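PDB 2QIY: UBP3-associated protein BRE5 from Saccharomyces cerevisiae, which works with the ubiquitin protease UBP3 to cleave ubiquitin in de-ubiquitination, seen here as its N-terminal NTF2 domain. Local coordinates for residues 20-23 with 24-27. Residues are numbered along the deposited sequence; the frame is centred on the assembly and turned at random.
Sequences QNYY and ERMR
Tyr22 CG lies anti to the backbone N (chi1 174°), beside the carbonyl carbon, while Met26, its CG anti to the carbonyl carbon (chi1 -63°) and its chain extended beyond, brings its methyl to that ring. Met26 CE lies 3.4 Å from Tyr22 CE2 and 3.4 Å from Tyr22 OH; the sulfur sits 5.3 Å from the Tyr22 ring centroid, an oblique Met-aromatic contact one helical turn apart. Arg25 bends at chi3, which lays its guanidinium over the Tyr22 backbone: Tyr22 CA stands 3.6 Å above one face, offset toward the rim. The guanidinium and ring planes are nearly perpendicular (88°), NH2 coming to the ring edge, and Arg25 also makes a cation-pi contact with Phe36. On the more polar side, Gln20 and Glu24 run alongside each other, NE2 to OE2 at 3.6 Å, and a water donates to both Asn21 OD1 and Glu24 OE1, each at 2.8 Å. Backbone bonds Glu24 N to Gln20 O and Arg25 N to Asn21 O confirm the helical spacing. This part of helix 11-28 thus has an apolar side, the buried Tyr22, Tyr23 and Met26 packing on the curved NTF2-fold sheet, where the hydrogen bond to Asp142 OD2 satisfies the Tyr22 hydroxyl within otherwise largely apolar surroundings.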
ATOM      1  N   GLN A  20     -14.958  -1.757  -5.904  1.00 25.94           N
ATOM      2  CA  GLN A  20     -15.779  -1.218  -6.991  1.00 27.77           C
ATOM      3  C   GLN A  20     -16.855  -0.290  -6.431  1.00 27.52           C
ATOM      4  O   GLN A  20     -17.022   0.826  -6.921  1.00 27.89           O
ATOM      5  CB  GLN A  20     -16.351  -2.327  -7.888  1.00 27.64           C
ATOM      6  CG  GLN A  20     -16.625  -1.794  -9.298  1.00 30.92           C
ATOM      7  CD  GLN A  20     -16.922  -2.875 -10.333  1.00 30.50           C
ATOM      8  OE1 GLN A  20     -16.806  -4.072 -10.071  1.00 33.26           O
ATOM      9  NE2 GLN A  20     -17.311  -2.440 -11.530  1.00 35.52           N
ATOM     10  N   ASN A  21     -17.526  -0.724  -5.364  1.00 27.63           N
ATOM     11  CA  ASN A  21     -18.554   0.090  -4.700  1.00 28.14           C
ATOM     12  C   ASN A  21     -18.045   1.408  -4.098  1.00 27.60           C
ATOM     13  O   ASN A  21     -18.698   2.451  -4.238  1.00 27.58           O
ATOM     14  CB  ASN A  21     -19.309  -0.729  -3.652  1.00 28.73           C
ATOM     15  CG  ASN A  21     -20.179  -1.818  -4.279  1.00 30.23           C
ATOM     16  OD1 ASN A  21     -20.613  -1.701  -5.428  1.00 33.12           O
ATOM     17  ND2 ASN A  21     -20.429  -2.884  -3.526  1.00 30.48           N
ATOM     18  N   TYR A  22     -16.870   1.354  -3.471  1.00 26.25           N
ATOM     19  CA  TYR A  22     -16.211   2.526  -2.883  1.00 25.89           C
ATOM     20  C   TYR A  22     -15.913   3.614  -3.923  1.00 25.52           C
ATOM     21  O   TYR A  22     -16.255   4.780  -3.726  1.00 25.28           O
ATOM     22  CB  TYR A  22     -14.905   2.068  -2.236  1.00 25.56           C
ATOM     23  CG  TYR A  22     -14.023   3.159  -1.689  1.00 25.23           C
ATOM     24  CD1 TYR A  22     -14.172   3.600  -0.384  1.00 27.12           C
ATOM     25  CD2 TYR A  22     -13.001   3.714  -2.463  1.00 23.95           C
ATOM     26  CE1 TYR A  22     -13.331   4.586   0.135  1.00 26.79           C
ATOM     27  CE2 TYR A  22     -12.141   4.707  -1.954  1.00 24.57           C
ATOM     28  CZ  TYR A  22     -12.320   5.143  -0.652  1.00 25.46           C
ATOM     29  OH  TYR A  22     -11.492   6.115  -0.146  1.00 25.48           O
ATOM     30  N   TYR A  23     -15.273   3.240  -5.028  1.00 25.14           N
ATOM     31  CA  TYR A  23     -14.914   4.263  -6.014  1.00 25.65           C
ATOM     32  C   TYR A  23     -16.107   4.784  -6.774  1.00 26.15           C
ATOM     33  O   TYR A  23     -16.156   5.963  -7.140  1.00 26.08           O
ATOM     34  CB  TYR A  23     -13.820   3.789  -6.960  1.00 25.40           C
ATOM     35  CG  TYR A  23     -12.497   3.531  -6.275  1.00 25.78           C
ATOM     36  CD1 TYR A  23     -11.735   4.578  -5.732  1.00 24.32           C
ATOM     37  CD2 TYR A  23     -11.990   2.232  -6.184  1.00 24.39           C
ATOM     38  CE1 TYR A  23     -10.497   4.321  -5.090  1.00 25.47           C
ATOM     39  CE2 TYR A  23     -10.769   1.971  -5.573  1.00 25.07           C
ATOM     40  CZ  TYR A  23     -10.031   3.011  -5.026  1.00 25.15           C
ATOM     41  OH  TYR A  23      -8.825   2.742  -4.426  1.00 26.99           O
ATOM     42  N   GLU A  24     -17.103   3.934  -6.975  1.00 26.36           N
ATOM     43  CA  GLU A  24     -18.258   4.378  -7.716  1.00 28.16           C
ATOM     44  C   GLU A  24     -19.135   5.288  -6.863  1.00 27.97           C
ATOM     45  O   GLU A  24     -19.782   6.183  -7.401  1.00 28.33           O
ATOM     46  CB  GLU A  24     -19.001   3.200  -8.327  1.00 27.62           C
ATOM     47  CG  GLU A  24     -18.218   2.565  -9.498  1.00 28.38           C
ATOM     48  CD  GLU A  24     -18.899   1.328 -10.076  1.00 30.54           C
ATOM     49  OE1 GLU A  24     -19.827   0.791  -9.426  1.00 32.64           O
ATOM     50  OE2 GLU A  24     -18.524   0.909 -11.201  1.00 32.62           O
ATOM     51  N   ARG A  25     -19.120   5.086  -5.538  1.00 27.64           N
ATOM     52  CA  ARG A  25     -19.846   5.971  -4.616  1.00 27.69           C
ATOM     53  C   ARG A  25     -19.299   7.392  -4.669  1.00 26.93           C
ATOM     54  O   ARG A  25     -20.044   8.354  -4.436  1.00 26.66           O
ATOM     55  CB  ARG A  25     -19.808   5.453  -3.165  1.00 27.80           C
ATOM     56  CG  ARG A  25     -20.697   4.261  -2.926  1.00 31.60           C
ATOM     57  CD  ARG A  25     -20.868   4.002  -1.437  1.00 37.23           C
ATOM     58  NE  ARG A  25     -19.938   2.994  -0.919  1.00 42.69           N
ATOM     59  CZ  ARG A  25     -18.862   3.264  -0.190  1.00 43.76           C
ATOM     60  NH1 ARG A  25     -18.562   4.521   0.129  1.00 47.76           N
ATOM     61  NH2 ARG A  25     -18.090   2.273   0.241  1.00 43.16           N
ATOM     62  N   MET A  26     -18.003   7.526  -4.954  1.00 26.07           N
ATOM     63  CA  MET A  26     -17.392   8.835  -5.154  1.00 26.22           C
ATOM     64  C   MET A  26     -17.990   9.552  -6.341  1.00 25.39           C
ATOM     65  O   MET A  26     -18.181  10.769  -6.303  1.00 25.22           O
ATOM     66  CB  MET A  26     -15.899   8.704  -5.381  1.00 26.28           C
ATOM     67  CG  MET A  26     -15.233   8.135  -4.180  1.00 27.36           C
ATOM     68  SD  MET A  26     -13.472   8.422  -4.296  1.00 28.83           S
ATOM     69  CE  MET A  26     -12.964   7.911  -2.639  1.00 27.48           C
ATOM     70  N   ARG A  27     -18.239   8.799  -7.403  1.00 24.41           N
ATOM     71  CA  ARG A  27     -18.858   9.356  -8.584  1.00 24.80           C
ATOM     72  C   ARG A  27     -20.283   9.792  -8.274  1.00 24.48           C
ATOM     73  O   ARG A  27     -20.711  10.879  -8.672  1.00 25.01           O
ATOM     74  CB  ARG A  27     -18.895   8.314  -9.690  1.00 24.84           C
ATOM     75  CG  ARG A  27     -19.325   8.833 -11.065  1.00 27.56           C
ATOM     76  CD  ARG A  27     -19.321   7.689 -12.079  1.00 31.27           C
ATOM     77  NE  ARG A  27     -20.210   6.615 -11.630  1.00 37.08           N
ATOM     78  CZ  ARG A  27     -20.074   5.312 -11.893  1.00 39.77           C
ATOM     79  NH1 ARG A  27     -19.070   4.855 -12.636  1.00 38.17           N
ATOM     80  NH2 ARG A  27     -20.966   4.455 -11.402  1.00 40.39           N
TER
HETATM   81  O   HOH W   1     -21.329   0.405  -7.113  1.00 42.57           O